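Local coordinates for protein fucose-specific lectin (Aleuria aurantia, PDB 6GKE) that binds L-fucose, preferring alpha-1,6-linked core fucose on glycoproteins, through five sites set between neighbouring blades of a six-bladed beta-propeller, at residues I74-Y79 / F90-S95; R177-Y182 / E191-S196. The protein carries 1 engineered substitution. All coordinates share one frame; numbering follows the deposited sequence. Where two conformers were deposited one is given.

Interaction 1. Residues I74-Y79 / F90-S95; sequences IQIRVY and FVYDGS. With FUC (alpha-L-fucopyranose), chain C; FUC (alpha-L-fucopyranose), chain B.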
ATOM      1  N   ILE A  74       4.305   2.650  33.649  1.00  6.72           N
ATOM      2  CA  ILE A  74       3.326   2.246  32.664  1.00  6.54           C
ATOM      3  C   ILE A  74       3.783   0.929  32.041  1.00  6.03           C
ATOM      4  O   ILE A  74       4.892   0.835  31.531  1.00  6.63           O
ATOM      5  CB  ILE A  74       3.132   3.332  31.592  1.00  7.24           C
ATOM      6  CG1 ILE A  74       2.688   4.668  32.198  1.00  8.21           C
ATOM      7  CG2 ILE A  74       2.166   2.858  30.517  1.00  7.45           C
ATOM      8  CD1 ILE A  74       1.388   4.617  32.965  1.00  9.32           C
ATOM      9  N   GLN A  75       2.903  -0.076  32.091  1.00  5.84           N
ATOM     10  CA  GLN A  75       3.134  -1.348  31.427  0.50  5.66           C
ATOM     11  C   GLN A  75       2.369  -1.361  30.101  1.00  5.26           C
ATOM     12  O   GLN A  75       1.199  -0.997  30.047  1.00  5.77           O
ATOM     13  CB  GLN A  75       2.685  -2.516  32.308  0.50  5.86           C
ATOM     14  CG  GLN A  75       3.410  -2.595  33.643  0.50  6.33           C
ATOM     15  CD  GLN A  75       4.760  -3.262  33.559  0.50  6.59           C
ATOM     16  OE1 GLN A  75       5.067  -3.993  32.619  0.50  7.25           O
ATOM     17  NE2 GLN A  75       5.584  -3.012  34.567  0.50  6.67           N
ATOM     18  N   ILE A  76       3.055  -1.790  29.036  1.00  4.92           N
ATOM     19  CA  ILE A  76       2.421  -1.989  27.742  1.00  4.78           C
ATOM     20  C   ILE A  76       2.794  -3.387  27.262  1.00  4.59           C
ATOM     21  O   ILE A  76       3.924  -3.840  27.461  1.00  4.86           O
ATOM     22  CB  ILE A  76       2.815  -0.920  26.701  1.00  5.04           C
ATOM     23  CG1 ILE A  76       2.587   0.492  27.243  1.00  5.39           C
ATOM     24  CG2 ILE A  76       2.076  -1.153  25.391  1.00  5.07           C
ATOM     25  CD1 ILE A  76       3.255   1.583  26.441  1.00  5.72           C
ATOM     26  N   ARG A  77       1.838  -4.060  26.626  1.00  4.53           N
ATOM     27  CA  ARG A  77       2.107  -5.313  25.936  1.00  4.61           C
ATOM     28  C   ARG A  77       1.562  -5.189  24.516  1.00  4.51           C
ATOM     29  O   ARG A  77       0.407  -4.791  24.335  1.00  5.07           O
ATOM     30  CB  ARG A  77       1.455  -6.503  26.647  1.00  4.86           C
ATOM     31  CG  ARG A  77       1.838  -6.654  28.111  1.00  5.03           C
ATOM     32  CD  ARG A  77       3.306  -7.000  28.309  1.00  5.22           C
ATOM     33  NE  ARG A  77       3.656  -7.205  29.710  1.00  5.68           N
ATOM     34  CZ  ARG A  77       4.072  -6.256  30.553  1.00  5.72           C
ATOM     35  NH1 ARG A  77       4.200  -5.000  30.155  1.00  5.84           N
ATOM     36  NH2 ARG A  77       4.352  -6.567  31.807  1.00  6.71           N
ATOM     37  N   VAL A  78       2.413  -5.514  23.535  1.00  4.51           N
ATOM     38  CA  VAL A  78       2.046  -5.497  22.133  1.00  4.49           C
ATOM     39  C   VAL A  78       2.187  -6.922  21.602  1.00  4.58           C
ATOM     40  O   VAL A  78       3.260  -7.506  21.684  1.00  5.34           O
ATOM     41  CB  VAL A  78       2.902  -4.513  21.316  1.00  5.03           C
ATOM     42  CG1 VAL A  78       2.505  -4.540  19.847  1.00  5.68           C
ATOM     43  CG2 VAL A  78       2.804  -3.101  21.864  1.00  5.46           C
ATOM     44  N   TYR A  79       1.083  -7.457  21.072  1.00  4.48           N
ATOM     45  CA  TYR A  79       1.009  -8.817  20.537  1.00  4.49           C
ATOM     46  C   TYR A  79       1.110  -8.769  19.017  1.00  4.30           C
ATOM     47  O   TYR A  79       0.578  -7.870  18.371  1.00  4.72           O
ATOM     48  CB  TYR A  79      -0.278  -9.506  21.013  1.00  4.75           C
ATOM     49  CG  TYR A  79      -0.275  -9.586  22.514  1.00  4.74           C
ATOM     50  CD1 TYR A  79       0.551 -10.495  23.149  1.00  4.79           C
ATOM     51  CD2 TYR A  79      -0.961  -8.673  23.300  1.00  4.90           C
ATOM     52  CE1 TYR A  79       0.684 -10.518  24.526  1.00  4.88           C
ATOM     53  CE2 TYR A  79      -0.842  -8.680  24.682  1.00  4.93           C
ATOM     54  CZ  TYR A  79      -0.003  -9.594  25.294  1.00  4.90           C
ATOM     55  OH  TYR A  79       0.159  -9.556  26.651  1.00  5.32           O
ATOM     56  N   PHE A  90       5.848  -8.006  22.745  1.00  4.79           N
ATOM     57  CA  PHE A  90       6.804  -7.001  23.181  1.00  4.89           C
ATOM     58  C   PHE A  90       6.259  -6.329  24.437  1.00  4.86           C
ATOM     59  O   PHE A  90       5.068  -6.068  24.563  1.00  5.64           O
ATOM     60  CB  PHE A  90       7.117  -6.009  22.061  1.00  5.35           C
ATOM     61  CG  PHE A  90       7.829  -6.710  20.937  1.00  5.61           C
ATOM     62  CD1 PHE A  90       9.170  -7.037  21.064  1.00  6.31           C
ATOM     63  CD2 PHE A  90       7.150  -7.144  19.811  1.00  5.78           C
ATOM     64  CE1 PHE A  90       9.820  -7.766  20.083  1.00  6.88           C
ATOM     65  CE2 PHE A  90       7.802  -7.872  18.830  1.00  6.34           C
ATOM     66  CZ  PHE A  90       9.136  -8.181  18.966  1.00  6.81           C
ATOM     67  N   VAL A  91       7.176  -6.076  25.365  1.00  5.10           N
ATOM     68  CA  VAL A  91       6.896  -5.569  26.693  1.00  5.19           C
ATOM     69  C   VAL A  91       7.525  -4.186  26.844  1.00  5.18           C
ATOM     70  O   VAL A  91       8.722  -4.050  26.642  1.00  5.93           O
ATOM     71  CB  VAL A  91       7.497  -6.514  27.750  1.00  5.74           C
ATOM     72  CG1 VAL A  91       7.554  -5.893  29.140  1.00  6.10           C
ATOM     73  CG2 VAL A  91       6.765  -7.843  27.779  1.00  6.01           C
ATOM     74  N   TYR A  92       6.727  -3.196  27.259  1.00  5.32           N
ATOM     75  CA  TYR A  92       7.265  -2.003  27.871  1.00  5.68           C
ATOM     76  C   TYR A  92       7.084  -2.194  29.373  1.00  5.70           C
ATOM     77  O   TYR A  92       5.956  -2.323  29.845  1.00  5.89           O
ATOM     78  CB  TYR A  92       6.585  -0.719  27.396  1.00  5.77           C
ATOM     79  CG  TYR A  92       7.266   0.522  27.914  1.00  6.09           C
ATOM     80  CD1 TYR A  92       8.458   0.956  27.363  1.00  6.77           C
ATOM     81  CD2 TYR A  92       6.746   1.240  28.978  1.00  6.65           C
ATOM     82  CE1 TYR A  92       9.104   2.087  27.832  1.00  7.85           C
ATOM     83  CE2 TYR A  92       7.384   2.369  29.466  1.00  7.63           C
ATOM     84  CZ  TYR A  92       8.562   2.798  28.887  1.00  8.21           C
ATOM     85  OH  TYR A  92       9.189   3.916  29.355  1.00 10.69           O
ATOM     86  N   ASP A  93       8.203  -2.244  30.099  1.00  6.44           N
ATOM     87  CA  ASP A  93       8.209  -2.688  31.496  1.00  7.17           C
ATOM     88  C   ASP A  93       8.170  -1.502  32.468  1.00  7.78           C
ATOM     89  O   ASP A  93       8.461  -1.672  33.655  1.00  9.47           O
ATOM     90  CB  ASP A  93       9.430  -3.569  31.766  1.00  8.14           C
ATOM     91  CG  ASP A  93      10.749  -2.820  31.744  1.00  8.91           C
ATOM     92  OD1 ASP A  93      10.735  -1.585  31.540  1.00  8.89           O
ATOM     93  OD2 ASP A  93      11.786  -3.483  31.936  1.00 11.39           O
ATOM     94  N   GLY A  94       7.806  -0.317  31.968  1.00  7.76           N
ATOM     95  CA  GLY A  94       7.814   0.913  32.748  1.00  8.48           C
ATOM     96  C   GLY A  94       8.994   1.807  32.412  1.00  9.25           C
ATOM     97  O   GLY A  94       8.941   3.008  32.681  1.00 10.44           O
ATOM     98  N   SER A  95      10.058   1.233  31.828  1.00  9.62           N
ATOM     99  CA  SER A  95      11.240   2.027  31.497  0.70 10.59           C
ATOM    100  C   SER A  95      11.850   1.649  30.144  1.00  9.92           C
ATOM    101  O   SER A  95      12.498   2.497  29.538  1.00 11.98           O
ATOM    102  CB  SER A  95      12.273   1.955  32.588  0.70 11.95           C
ATOM    103  OG  SER A  95      12.743   0.629  32.751  0.70 13.44           O
TER
HETATM  104  C1  FUC C 401       7.093   6.965  26.499  1.00 10.43           C
HETATM  105  C2  FUC C 401       7.423   6.243  25.207  1.00  8.93           C
HETATM  106  C3  FUC C 401       7.525   4.738  25.439  1.00  7.56           C
HETATM  107  C4  FUC C 401       6.278   4.223  26.143  1.00  6.78           C
HETATM  108  C5  FUC C 401       6.073   5.010  27.433  1.00  7.33           C
HETATM  109  C6  FUC C 401       4.823   4.599  28.199  1.00  7.62           C
HETATM  110  O1  FUC C 401       8.238   6.876  27.336  1.00 14.35           O
HETATM  111  O2  FUC C 401       8.674   6.729  24.707  1.00 12.06           O
HETATM  112  O3  FUC C 401       7.762   4.062  24.200  1.00  7.31           O
HETATM  113  O4  FUC C 401       5.113   4.381  25.327  1.00  6.67           O
HETATM  114  O5  FUC C 401       5.944   6.397  27.112  1.00  8.17           O
HETATM  115  C1  FUC B   2       5.802 -10.000  31.674  1.00  8.32           C
HETATM  116  C2  FUC B   2       5.761 -10.719  30.331  1.00  7.36           C
HETATM  117  C3  FUC B   2       4.629 -11.738  30.306  1.00  6.62           C
HETATM  118  C4  FUC B   2       3.319 -11.034  30.652  1.00  6.32           C
HETATM  119  C5  FUC B   2       3.454 -10.400  32.031  1.00  6.80           C
HETATM  120  C6  FUC B   2       2.198  -9.680  32.491  1.00  7.09           C
HETATM  121  O2  FUC B   2       7.012 -11.373  30.094  1.00  8.65           O
HETATM  122  O3  FUC B   2       4.591 -12.403  29.038  1.00  6.57           O
HETATM  123  O4  FUC B   2       3.013  -9.985  29.723  1.00  6.36           O
HETATM  124  O5  FUC B   2       4.529  -9.444  32.004  1.00  7.10           O
HETATM  125  O   HOH W   1       6.544   4.375  33.029  1.00 11.11           O
HETATM  126  O   HOH W   2       8.164  -4.125  35.050  1.00 17.01           O
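Backbone bonds join Ile76 to Tyr92 and Val78 to Phe90, each an antiparallel hydrogen-bonded pair, with Val78 N to Phe90 O at 2.9 Å. Polar side-chain bonds gather on the face of Gln75, Arg77 and Val91. The Arg77 chain bends about CB–CG (chi2 -66°) and lays its guanidinium beside Val91, whose CG1 sits over one face, 3.6 Å from NH1. In the conformer described, Gln75 OE1 accepts from both NH1 and NH2, end-on and in the guanidinium plane, and NH1 also reaches Ile76 O at 2.9 Å, from the face opposite Tyr92 N. This probably helps to fix the guanidinium's rotation, leaving Arg77 NE to donate to O4 of the chain B fucose at 2.9 Å and NH2 to its O5. On the other face Ile76 CB makes an apolar contact with Tyr92 CB, at 3.8 Å. The edge of the tyrosine ring lies against Ile74 O. C4 of the chain C fucose stands over the centre of that ring, a CH-pi type of packing, while Ile76 CD1 comes within 3.5 Å of O4 of the same fucose. Strands 73-81 and 87-93 form the central hairpin of a four-stranded propeller blade, with a fucose site on each face.

Interaction 2. Residues R177-Y182 / E191-S196; sequences RLRIYY and EHCWDS. With FUC (alpha-L-fucopyranose), chain F; FUC (alpha-L-fucopyranose), chain E.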
ATOM      1  N   ARG A 177     -15.042  -9.614  33.609  1.00  6.70           N
ATOM      2  CA  ARG A 177     -16.244  -9.692  32.775  0.50  6.48           C
ATOM      3  C   ARG A 177     -15.840  -9.302  31.357  1.00  6.09           C
ATOM      4  O   ARG A 177     -15.421  -8.162  31.120  1.00  6.66           O
ATOM      5  CB  ARG A 177     -17.354  -8.753  33.256  0.50  7.23           C
ATOM      6  CG  ARG A 177     -18.027  -9.166  34.555  0.50  8.04           C
ATOM      7  CD  ARG A 177     -19.106  -8.177  34.962  0.50  9.58           C
ATOM      8  NE  ARG A 177     -20.244  -8.166  34.054  0.50 10.51           N
ATOM      9  CZ  ARG A 177     -21.091  -7.152  33.914  0.50 11.01           C
ATOM     10  NH1 ARG A 177     -20.844  -5.995  34.504  0.50 12.01           N
ATOM     11  NH2 ARG A 177     -22.174  -7.290  33.172  0.50 12.61           N
ATOM     12  N   LEU A 178     -15.946 -10.266  30.435  1.00  5.59           N
ATOM     13  CA  LEU A 178     -15.336 -10.142  29.110  1.00  5.43           C
ATOM     14  C   LEU A 178     -16.404 -10.187  28.023  1.00  5.18           C
ATOM     15  O   LEU A 178     -17.352 -10.965  28.122  1.00  5.30           O
ATOM     16  CB  LEU A 178     -14.365 -11.300  28.873  1.00  5.60           C
ATOM     17  CG  LEU A 178     -13.432 -11.644  30.028  1.00  6.29           C
ATOM     18  CD1 LEU A 178     -12.485 -12.752  29.603  1.00  6.77           C
ATOM     19  CD2 LEU A 178     -12.661 -10.427  30.524  1.00  6.63           C
ATOM     20  N   ARG A 179     -16.201  -9.395  26.965  1.00  4.88           N
ATOM     21  CA  ARG A 179     -17.047  -9.453  25.788  1.00  4.92           C
ATOM     22  C   ARG A 179     -16.153  -9.482  24.548  1.00  4.73           C
ATOM     23  O   ARG A 179     -15.273  -8.630  24.384  1.00  5.05           O
ATOM     24  CB  ARG A 179     -18.013  -8.266  25.724  1.00  5.43           C
ATOM     25  CG  ARG A 179     -19.020  -8.209  26.867  1.00  5.51           C
ATOM     26  CD  ARG A 179     -20.007  -9.368  26.867  1.00  5.64           C
ATOM     27  NE  ARG A 179     -21.009  -9.264  27.922  1.00  5.95           N
ATOM     28  CZ  ARG A 179     -20.875  -9.734  29.162  1.00  6.09           C
ATOM     29  NH1 ARG A 179     -19.753 -10.323  29.554  1.00  6.58           N
ATOM     30  NH2 ARG A 179     -21.881  -9.615  30.014  1.00  7.04           N
ATOM     31  N   ILE A 180     -16.396 -10.483  23.699  1.00  4.69           N
ATOM     32  CA  ILE A 180     -15.615 -10.734  22.490  1.00  4.94           C
ATOM     33  C   ILE A 180     -16.561 -10.644  21.296  1.00  4.99           C
ATOM     34  O   ILE A 180     -17.630 -11.252  21.312  1.00  5.99           O
ATOM     35  CB  ILE A 180     -14.936 -12.118  22.536  1.00  5.45           C
ATOM     36  CG1 ILE A 180     -14.224 -12.382  23.869  1.00  6.31           C
ATOM     37  CG2 ILE A 180     -14.025 -12.293  21.328  1.00  5.92           C
ATOM     38  CD1 ILE A 180     -13.142 -11.389  24.237  1.00  6.95           C
ATOM     39  N   TYR A 181     -16.151  -9.882  20.279  1.00  4.93           N
ATOM     40  CA  TYR A 181     -16.946  -9.621  19.084  1.00  5.16           C
ATOM     41  C   TYR A 181     -16.189 -10.158  17.876  1.00  5.38           C
ATOM     42  O   TYR A 181     -14.986  -9.976  17.754  1.00  6.10           O
ATOM     43  CB  TYR A 181     -17.239  -8.123  18.944  1.00  5.33           C
ATOM     44  CG  TYR A 181     -17.983  -7.606  20.141  1.00  5.43           C
ATOM     45  CD1 TYR A 181     -19.359  -7.715  20.226  1.00  5.46           C
ATOM     46  CD2 TYR A 181     -17.301  -7.122  21.243  1.00  5.50           C
ATOM     47  CE1 TYR A 181     -20.044  -7.330  21.365  1.00  5.55           C
ATOM     48  CE2 TYR A 181     -17.969  -6.730  22.390  1.00  5.56           C
ATOM     49  CZ  TYR A 181     -19.346  -6.844  22.457  1.00  5.44           C
ATOM     50  OH  TYR A 181     -19.998  -6.489  23.608  1.00  5.90           O
ATOM     51  N   TYR A 182     -16.910 -10.829  16.982  1.00  5.41           N
ATOM     52  CA  TYR A 182     -16.296 -11.453  15.814  1.00  5.59           C
ATOM     53  C   TYR A 182     -17.361 -11.572  14.728  1.00  5.49           C
ATOM     54  O   TYR A 182     -18.535 -11.390  15.008  1.00  6.66           O
ATOM     55  CB  TYR A 182     -15.720 -12.820  16.190  1.00  6.02           C
ATOM     56  CG  TYR A 182     -16.768 -13.796  16.661  1.00  6.35           C
ATOM     57  CD1 TYR A 182     -17.202 -13.812  17.976  1.00  6.78           C
ATOM     58  CD2 TYR A 182     -17.374 -14.668  15.773  1.00  6.65           C
ATOM     59  CE1 TYR A 182     -18.196 -14.677  18.400  1.00  7.27           C
ATOM     60  CE2 TYR A 182     -18.362 -15.548  16.181  1.00  7.03           C
ATOM     61  CZ  TYR A 182     -18.780 -15.550  17.500  1.00  7.05           C
ATOM     62  OH  TYR A 182     -19.765 -16.412  17.888  1.00  8.14           O
ATOM     63  N   GLU A 191     -21.366 -12.016  19.489  1.00  5.10           N
ATOM     64  CA  GLU A 191     -20.802 -11.663  20.778  1.00  5.24           C
ATOM     65  C   GLU A 191     -20.697 -12.925  21.632  1.00  5.30           C
ATOM     66  O   GLU A 191     -21.653 -13.687  21.722  1.00  5.72           O
ATOM     67  CB  GLU A 191     -21.722 -10.640  21.444  1.00  5.60           C
ATOM     68  CG  GLU A 191     -21.294 -10.172  22.821  1.00  5.64           C
ATOM     69  CD  GLU A 191     -22.350  -9.308  23.490  1.00  5.84           C
ATOM     70  OE1 GLU A 191     -23.524  -9.734  23.491  1.00  6.28           O
ATOM     71  OE2 GLU A 191     -22.006  -8.227  24.023  1.00  6.15           O
ATOM     72  N   HIS A 192     -19.545 -13.107  22.286  1.00  5.16           N
ATOM     73  CA  HIS A 192     -19.350 -14.178  23.264  1.00  5.25           C
ATOM     74  C   HIS A 192     -18.990 -13.523  24.597  1.00  5.28           C
ATOM     75  O   HIS A 192     -18.246 -12.545  24.619  1.00  5.78           O
ATOM     76  CB  HIS A 192     -18.301 -15.194  22.786  1.00  5.92           C
ATOM     77  CG  HIS A 192     -18.690 -16.612  23.044  1.00  6.48           C
ATOM     78  ND1 HIS A 192     -19.826 -17.163  22.491  1.00  7.20           N
ATOM     79  CD2 HIS A 192     -18.096 -17.586  23.770  1.00  6.66           C
ATOM     80  CE1 HIS A 192     -19.918 -18.419  22.877  1.00  7.61           C
ATOM     81  NE2 HIS A 192     -18.876 -18.703  23.669  1.00  7.39           N
ATOM     82  N   CYS A 193     -19.526 -14.076  25.690  1.00  5.13           N
ATOM     83  CA  CYS A 193     -19.535 -13.402  26.978  1.00  5.44           C
ATOM     84  C   CYS A 193     -19.001 -14.301  28.090  1.00  5.47           C
ATOM     85  O   CYS A 193     -19.363 -15.466  28.160  1.00  6.06           O
ATOM     86  CB  CYS A 193     -20.953 -13.043  27.393  1.00  5.84           C
ATOM     87  SG  CYS A 193     -21.907 -12.148  26.145  1.00  6.55           S
ATOM     88  N   TRP A 194     -18.236 -13.704  29.005  1.00  5.58           N
ATOM     89  CA  TRP A 194     -17.852 -14.329  30.259  1.00  5.91           C
ATOM     90  C   TRP A 194     -18.191 -13.363  31.389  1.00  6.20           C
ATOM     91  O   TRP A 194     -17.704 -12.246  31.376  1.00  6.59           O
ATOM     92  CB  TRP A 194     -16.355 -14.658  30.283  1.00  6.24           C
ATOM     93  CG  TRP A 194     -15.877 -15.250  31.574  1.00  6.68           C
ATOM     94  CD1 TRP A 194     -15.650 -14.609  32.758  1.00  6.79           C
ATOM     95  CD2 TRP A 194     -15.546 -16.629  31.807  1.00  6.90           C
ATOM     96  NE1 TRP A 194     -15.221 -15.496  33.711  1.00  7.38           N
ATOM     97  CE2 TRP A 194     -15.128 -16.741  33.150  1.00  7.33           C
ATOM     98  CE3 TRP A 194     -15.544 -17.773  31.002  1.00  7.04           C
ATOM     99  CZ2 TRP A 194     -14.713 -17.954  33.699  1.00  7.86           C
ATOM    100  CZ3 TRP A 194     -15.129 -18.968  31.545  1.00  7.92           C
ATOM    101  CH2 TRP A 194     -14.721 -19.055  32.876  1.00  8.04           C
ATOM    102  N   ASP A 195     -18.999 -13.817  32.352  1.00  6.87           N
ATOM    103  CA  ASP A 195     -19.311 -13.009  33.534  1.00  8.21           C
ATOM    104  C   ASP A 195     -18.641 -13.553  34.802  1.00  9.41           C
ATOM    105  O   ASP A 195     -18.229 -12.765  35.657  1.00 11.00           O
ATOM    106  CB  ASP A 195     -20.818 -12.907  33.765  1.00  9.12           C
ATOM    107  CG  ASP A 195     -21.532 -12.010  32.776  1.00  9.74           C
ATOM    108  OD1 ASP A 195     -20.914 -11.043  32.299  1.00 10.73           O
ATOM    109  OD2 ASP A 195     -22.709 -12.289  32.503  1.00 11.71           O
ATOM    110  N   SER A 196     -18.591 -14.879  34.962  1.00 10.05           N
ATOM    111  CA  SER A 196     -18.135 -15.434  36.234  1.00 11.77           C
ATOM    112  C   SER A 196     -17.390 -16.758  36.054  1.00 10.93           C
ATOM    113  O   SER A 196     -16.243 -16.862  36.489  1.00 11.93           O
ATOM    114  CB  SER A 196     -19.279 -15.583  37.213  1.00 14.12           C
ATOM    115  OG  SER A 196     -20.317 -16.383  36.671  1.00 16.10           O
TER
HETATM  116  C1  FUC F 406     -25.126  -9.648  28.200  1.00  8.04           C
HETATM  117  C2  FUC F 406     -25.075  -9.646  26.681  1.00  7.46           C
HETATM  118  C3  FUC F 406     -25.299  -8.232  26.145  1.00  7.22           C
HETATM  119  C4  FUC F 406     -24.279  -7.282  26.774  1.00  7.13           C
HETATM  120  C5  FUC F 406     -24.452  -7.324  28.287  1.00  7.41           C
HETATM  121  C6  FUC F 406     -23.466  -6.420  29.015  1.00  7.52           C
HETATM  122  O1  FUC F 406     -26.471  -9.383  28.577  1.00  8.97           O
HETATM  123  O2  FUC F 406     -26.056 -10.563  26.170  1.00  8.45           O
HETATM  124  O3  FUC F 406     -25.269  -8.222  24.719  1.00  7.07           O
HETATM  125  O4  FUC F 406     -22.940  -7.685  26.478  1.00  6.83           O
HETATM  126  O5  FUC F 406     -24.238  -8.666  28.747  1.00  7.61           O
HETATM  127  C1  FUC E 405     -10.017 -18.108  32.722  1.00  9.58           C
HETATM  128  C2  FUC E 405     -10.151 -18.589  31.282  1.00  8.46           C
HETATM  129  C3  FUC E 405     -11.528 -18.179  30.744  1.00  7.36           C
HETATM  130  C4  FUC E 405     -11.734 -16.670  30.903  1.00  7.18           C
HETATM  131  C5  FUC E 405     -11.625 -16.352  32.389  1.00  7.93           C
HETATM  132  C6  FUC E 405     -11.864 -14.888  32.691  1.00  8.49           C
HETATM  133  O1  FUC E 405     -10.894 -18.901  33.519  1.00 10.92           O
HETATM  134  O2  FUC E 405      -9.945 -20.014  31.222  1.00 10.29           O
HETATM  135  O3  FUC E 405     -11.685 -18.598  29.388  1.00  6.84           O
HETATM  136  O4  FUC E 405     -10.727 -15.916  30.225  1.00  6.83           O
HETATM  137  O5  FUC E 405     -10.322 -16.710  32.851  1.00  8.61           O
HETATM  138  O   HOH W   3     -24.035  -9.855  32.487  1.00 24.24           O
HETATM  139  O   HOH W   4     -21.071 -16.044  20.226  1.00  7.84           O
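This contact is an antiparallel strand pairing within a beta hairpin, where strands 177-183 and 188-194 make the two middle strands of a four-stranded propeller blade. Leu178 with Trp194 and Ile180 with His192 are its hydrogen-bonded pairs; Leu178 N meets Trp194 O at 2.8 Å. Between them, Arg179 and Cys193 share the face that carries the charges. Arg179 turns about CB–CG (chi2 -65°), bringing its guanidinium across Cys193, whose CB covers one face, and its NH1 and NH2 both grip Asp195 OD1. The NH2 bond, 2.9 Å long, uses the syn lone pair, whereas NH1 comes from above the carboxylate plane. In one of its two conformers, Arg177 NE adds a weak bond of 3.4 Å to Asp195 OD1, and Tyr200 holds Asp195 OD2. Glu191 extends beside Tyr181, with CG anti to the backbone N (chi1 179°), and its OE2 accepts from the tyrosine OH at 2.7 Å. The chain F fucose is held by both strands of the hairpin, from the face of Arg179 and Glu191: Arg179 NE gives to O4 and NH2 to O5, while fucose O3 and O4 donate to Glu191 OE1 and OE2, at 2.6 Å for O3. Tyr181 and Asp195 thus act as second-shell partners and probably help to position the two sugar-binding side chains. On the Leu178 and Trp194 face, C5 of the chain E fucose lies 3.6 Å above the indole plane, and Leu178 CD1 touches its O4. The arginine and glutamate, joined here by Trp245 from a loop, are characteristic of this lectin's fucose sites, each between adjacent blades.

Interactions 1 and 2 are equivalent hairpins in repeats 2 and 4 of the propeller, their centres 25 Å apart and their nearest atoms about 13 Å apart, without touching. Each serves two sites. Arg77 and Arg179 bind O4 and O5 of the fucose on one face, and Tyr92 and Trp194 lend an aromatic face to the sugar on the other. Four separate fucoses are therefore involved. Beyond the paired segments, Glu89 (on strand 87-93 itself), Gln101 and Trp153 hold the fucose of Arg77, and Gly203 and Trp245 that of Arg179, whose glutamate, Glu191, lies within interaction 2. The brace behind the arginine differs, being a neutral amide, Gln75, in 74-79/90-95 and a carboxylate, Asp195, in 177-182/191-196.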